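Local coordinates for protein AdeR (Acinetobacter baumannii, PDB 5X5L) that binds an intercistronic DNA region through this C-terminal OmpR/PhoB-type domain and probably regulates transcription as the response regulator of a two-component system, at residues 33-41 with 52-60. Numbering follows the deposited sequence.
Sequences TEYKIISFM and GELMNHCMN. With nucleotides of chain J.
L54 meets both F40 and M41 where helices 33-41 and 52-58 of the OmpR/PhoB-type winged-helix domain pack at 120°, their axes 9.4 Å apart. Its methyl CD2 wedges between the edge of the F40 ring, 4.0 Å from CD2 of F40, and SD of M41; leucine supplies an apolar tip there, and F49 of strand 48-50 adjoins all three. One turn on, H57 lays its imidazole over a face of F40 as an offset stack, centroids 4.2 Å apart and planes at 13°. F40 reaches across because its CG stands anti to the backbone N (chi1 -178°), and CB of H57 adds a CH-pi contact to that ring. Histidine suits this place, offering a flat face to phenylalanine while NE2 hydrogen-bonds to O of S62 of the second subunit, which should limit ring rotation. C58, small enough to let its CA lie 5.0 Å from CA of K36, is a knob among T33, K36, I37 and F40: CB lies 3.6 Å from CG1 of I37, and SG approaches the F40 ring obliquely. M59 turns to the DNA, its flexible thioether bringing CE near a phosphate oxygen of DC16 of chain J, while CG packs on CG2 of T33. That methyl faces 52-60, leaving T33's polar groups to DT15 of chain J, where N of T33 donates a nearly straight hydrogen bond to OP1 at 2.8 Å.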
loop_
_atom_site.group_PDB
_atom_site.type_symbol
_atom_site.label_atom_id
_atom_site.label_comp_id
_atom_site.label_asym_id
_atom_site.label_seq_id
_atom_site.Cartn_x
_atom_site.Cartn_y
_atom_site.Cartn_z
ATOM N N THR C 33 7.432 4.871 17.178
ATOM C CA THR C 33 7.989 4.312 18.414
ATOM C C THR C 33 6.941 3.515 19.186
ATOM O O THR C 33 7.175 2.374 19.558
ATOM C CB THR C 33 8.565 5.411 19.330
ATOM O OG1 THR C 33 9.556 6.124 18.593
ATOM C CG2 THR C 33 9.193 4.795 20.574
ATOM N N GLU C 34 5.782 4.137 19.399
ATOM C CA GLU C 34 4.647 3.509 20.094
ATOM C C GLU C 34 4.183 2.211 19.412
ATOM O O GLU C 34 3.879 1.232 20.087
ATOM C CB GLU C 34 3.487 4.497 20.225
ATOM C CG GLU C 34 3.745 5.634 21.212
ATOM C CD GLU C 34 2.792 6.828 21.076
ATOM O OE1 GLU C 34 1.820 6.771 20.287
ATOM O OE2 GLU C 34 3.019 7.844 21.770
ATOM N N TYR C 35 4.135 2.206 18.084
ATOM C CA TYR C 35 3.790 0.996 17.324
ATOM C C TYR C 35 4.805 -0.123 17.574
ATOM O O TYR C 35 4.430 -1.274 17.760
ATOM C CB TYR C 35 3.720 1.289 15.815
ATOM C CG TYR C 35 3.446 0.059 14.985
ATOM C CD1 TYR C 35 2.133 -0.342 14.734
ATOM C CD2 TYR C 35 4.481 -0.707 14.460
ATOM C CE1 TYR C 35 1.857 -1.472 13.967
ATOM C CE2 TYR C 35 4.213 -1.838 13.701
ATOM C CZ TYR C 35 2.899 -2.213 13.456
ATOM O OH TYR C 35 2.639 -3.337 12.697
ATOM N N LYS C 36 6.086 0.223 17.548
ATOM C CA LYS C 36 7.158 -0.754 17.763
ATOM C C LYS C 36 7.084 -1.377 19.159
ATOM O O LYS C 36 7.237 -2.581 19.301
ATOM C CB LYS C 36 8.542 -0.127 17.545
ATOM C CG LYS C 36 8.866 0.163 16.091
ATOM C CD LYS C 36 10.337 0.493 15.878
ATOM C CE LYS C 36 10.454 1.080 14.466
ATOM N NZ LYS C 36 11.848 1.331 14.019
ATOM N N ILE C 37 6.826 -0.556 20.169
ATOM C CA ILE C 37 6.692 -1.020 21.552
ATOM C C ILE C 37 5.590 -2.076 21.659
ATOM O O ILE C 37 5.862 -3.207 22.071
ATOM C CB ILE C 37 6.449 0.160 22.530
ATOM C CG1 ILE C 37 7.743 0.977 22.671
ATOM C CG2 ILE C 37 6.002 -0.333 23.901
ATOM C CD1 ILE C 37 7.592 2.264 23.451
ATOM N N ILE C 38 4.369 -1.713 21.273
ATOM C CA ILE C 38 3.225 -2.631 21.369
ATOM C C ILE C 38 3.391 -3.894 20.512
ATOM O O ILE C 38 2.979 -4.983 20.929
ATOM C CB ILE C 38 1.878 -1.917 21.064
ATOM C CG1 ILE C 38 0.669 -2.797 21.415
ATOM C CG2 ILE C 38 1.774 -1.498 19.608
ATOM C CD1 ILE C 38 0.568 -3.136 22.888
ATOM N N SER C 39 3.989 -3.747 19.331
ATOM C CA SER C 39 4.232 -4.882 18.434
ATOM C C SER C 39 5.361 -5.788 18.936
ATOM O O SER C 39 5.358 -6.989 18.667
ATOM C CB SER C 39 4.550 -4.377 17.026
ATOM O OG SER C 39 4.533 -5.436 16.089
ATOM N N PHE C 40 6.328 -5.208 19.647
ATOM C CA PHE C 40 7.446 -5.952 20.240
ATOM C C PHE C 40 6.986 -6.759 21.445
ATOM O O PHE C 40 7.289 -7.948 21.555
ATOM C CB PHE C 40 8.568 -4.974 20.633
ATOM C CG PHE C 40 9.806 -5.618 21.217
ATOM C CD1 PHE C 40 10.342 -6.792 20.685
ATOM C CD2 PHE C 40 10.470 -5.008 22.287
ATOM C CE1 PHE C 40 11.462 -7.365 21.248
ATOM C CE2 PHE C 40 11.613 -5.575 22.825
ATOM C CZ PHE C 40 12.113 -6.757 22.295
ATOM N N MET C 41 6.246 -6.104 22.341
ATOM C CA MET C 41 5.822 -6.719 23.609
ATOM C C MET C 41 4.696 -7.743 23.475
ATOM O O MET C 41 4.605 -8.652 24.295
ATOM C CB MET C 41 5.432 -5.640 24.621
ATOM C CG MET C 41 6.616 -4.755 25.015
ATOM S SD MET C 41 6.399 -3.850 26.557
ATOM C CE MET C 41 5.140 -2.753 25.974
ATOM N N GLY C 52 16.446 -1.163 28.505
ATOM C CA GLY C 52 17.479 -1.387 27.497
ATOM C C GLY C 52 16.987 -2.153 26.280
ATOM O O GLY C 52 17.368 -1.828 25.146
ATOM N N GLU C 53 16.150 -3.168 26.505
ATOM C CA GLU C 53 15.561 -3.944 25.409
ATOM C C GLU C 53 14.579 -3.125 24.594
ATOM O O GLU C 53 14.607 -3.168 23.367
ATOM C CB GLU C 53 14.846 -5.189 25.922
ATOM C CG GLU C 53 15.761 -6.246 26.502
ATOM C CD GLU C 53 14.993 -7.446 26.999
ATOM O OE1 GLU C 53 14.157 -7.302 27.911
ATOM O OE2 GLU C 53 15.201 -8.542 26.454
ATOM N N LEU C 54 13.707 -2.387 25.273
ATOM C CA LEU C 54 12.741 -1.515 24.601
ATOM C C LEU C 54 13.439 -0.409 23.800
ATOM O O LEU C 54 13.006 -0.090 22.693
ATOM C CB LEU C 54 11.762 -0.909 25.605
ATOM C CG LEU C 54 10.829 -1.913 26.299
ATOM C CD1 LEU C 54 10.135 -1.263 27.495
ATOM C CD2 LEU C 54 9.809 -2.480 25.324
ATOM N N MET C 55 14.522 0.137 24.346
ATOM C CA MET C 55 15.284 1.195 23.688
ATOM C C MET C 55 15.923 0.713 22.381
ATOM O O MET C 55 15.750 1.332 21.335
ATOM C CB MET C 55 16.380 1.740 24.622
ATOM C CG MET C 55 16.844 3.133 24.243
ATOM S SD MET C 55 17.822 3.950 25.471
ATOM C CE MET C 55 19.286 2.960 25.378
ATOM N N ASN C 56 16.643 -0.401 22.456
ATOM C CA ASN C 56 17.327 -0.972 21.290
ATOM C C ASN C 56 16.378 -1.435 20.191
ATOM O O ASN C 56 16.721 -1.378 19.016
ATOM C CB ASN C 56 18.218 -2.155 21.710
ATOM C CG ASN C 56 19.427 -1.731 22.514
ATOM O OD1 ASN C 56 19.528 -0.594 22.976
ATOM N ND2 ASN C 56 20.364 -2.651 22.680
ATOM N N HIS C 57 15.195 -1.900 20.581
ATOM C CA HIS C 57 14.223 -2.491 19.651
ATOM C C HIS C 57 13.188 -1.501 19.124
ATOM O O HIS C 57 12.716 -1.656 17.998
ATOM C CB HIS C 57 13.519 -3.653 20.342
ATOM C CG HIS C 57 14.332 -4.913 20.376
ATOM N ND1 HIS C 57 14.235 -5.849 19.384
ATOM C CD2 HIS C 57 15.255 -5.390 21.256
ATOM C CE1 HIS C 57 15.045 -6.863 19.652
ATOM N NE2 HIS C 57 15.679 -6.599 20.779
ATOM N N CYS C 58 12.836 -0.487 19.916
ATOM C CA CYS C 58 11.698 0.383 19.586
ATOM C C CYS C 58 11.987 1.880 19.398
ATOM O O CYS C 58 11.069 2.600 19.012
ATOM C CB CYS C 58 10.613 0.216 20.653
ATOM S SG CYS C 58 10.236 -1.494 21.033
ATOM N N MET C 59 13.222 2.330 19.620
ATOM C CA MET C 59 13.541 3.763 19.542
ATOM C C MET C 59 14.544 4.196 18.483
ATOM O O MET C 59 14.275 5.126 17.733
ATOM C CB MET C 59 13.952 4.269 20.910
ATOM C CG MET C 59 12.780 4.279 21.915
ATOM S SD MET C 59 13.276 4.646 23.635
ATOM C CE MET C 59 14.512 5.935 23.445
ATOM N N ASN C 60 15.655 3.477 18.384
ATOM C CA ASN C 60 16.741 3.751 17.408
ATOM C C ASN C 60 17.279 5.199 17.223
ATOM O O ASN C 60 16.935 6.105 17.984
ATOM C CB ASN C 60 16.428 3.155 16.005
ATOM C CG ASN C 60 16.014 1.693 16.076
ATOM O OD1 ASN C 60 15.193 1.309 16.917
ATOM N ND2 ASN C 60 16.562 0.869 15.173
ATOM P P DT J 15 8.029 8.859 17.914
ATOM O OP1 DT J 15 7.936 7.577 17.178
ATOM O OP2 DT J 15 7.077 9.139 19.017
ATOM O "O5'" DT J 15 9.525 9.003 18.441
ATOM C "C5'" DT J 15 10.585 9.400 17.556
ATOM C "C4'" DT J 15 11.488 10.369 18.279
ATOM O "O4'" DT J 15 10.805 11.624 18.487
ATOM C "C3'" DT J 15 11.906 9.881 19.666
ATOM O "O3'" DT J 15 13.322 9.732 19.723
ATOM C "C2'" DT J 15 11.414 10.959 20.614
ATOM C "C1'" DT J 15 11.252 12.163 19.713
ATOM N N1 DT J 15 10.267 13.182 20.148
ATOM C C2 DT J 15 10.695 14.473 20.378
ATOM O O2 DT J 15 11.861 14.817 20.277
ATOM N N3 DT J 15 9.701 15.351 20.740
ATOM C C4 DT J 15 8.356 15.071 20.891
ATOM O O4 DT J 15 7.579 15.964 21.221
ATOM C C5 DT J 15 7.976 13.700 20.626
ATOM C C7 DT J 15 6.541 13.301 20.772
ATOM C C6 DT J 15 8.937 12.838 20.271
ATOM P P DC J 16 13.971 8.849 20.858
ATOM O OP1 DC J 16 15.182 8.194 20.300
ATOM O OP2 DC J 16 12.898 8.031 21.469
ATOM O "O5'" DC J 16 14.429 9.932 21.922
ATOM C "C5'" DC J 16 15.410 10.918 21.579
ATOM C "C4'" DC J 16 15.265 12.095 22.511
ATOM O "O4'" DC J 16 13.917 12.589 22.437
ATOM C "C3'" DC J 16 15.492 11.744 23.979
ATOM O "O3'" DC J 16 16.822 12.106 24.355
ATOM C "C2'" DC J 16 14.390 12.490 24.722
ATOM C "C1'" DC J 16 13.626 13.247 23.651
ATOM N N1 DC J 16 12.158 13.285 23.799
ATOM C C2 DC J 16 11.531 14.519 23.990
ATOM O O2 DC J 16 12.231 15.536 24.090
ATOM N N3 DC J 16 10.182 14.568 24.085
ATOM C C4 DC J 16 9.466 13.445 23.991
ATOM N N4 DC J 16 8.139 13.538 24.098
ATOM C C5 DC J 16 10.079 12.175 23.788
ATOM C C6 DC J 16 11.414 12.143 23.692
#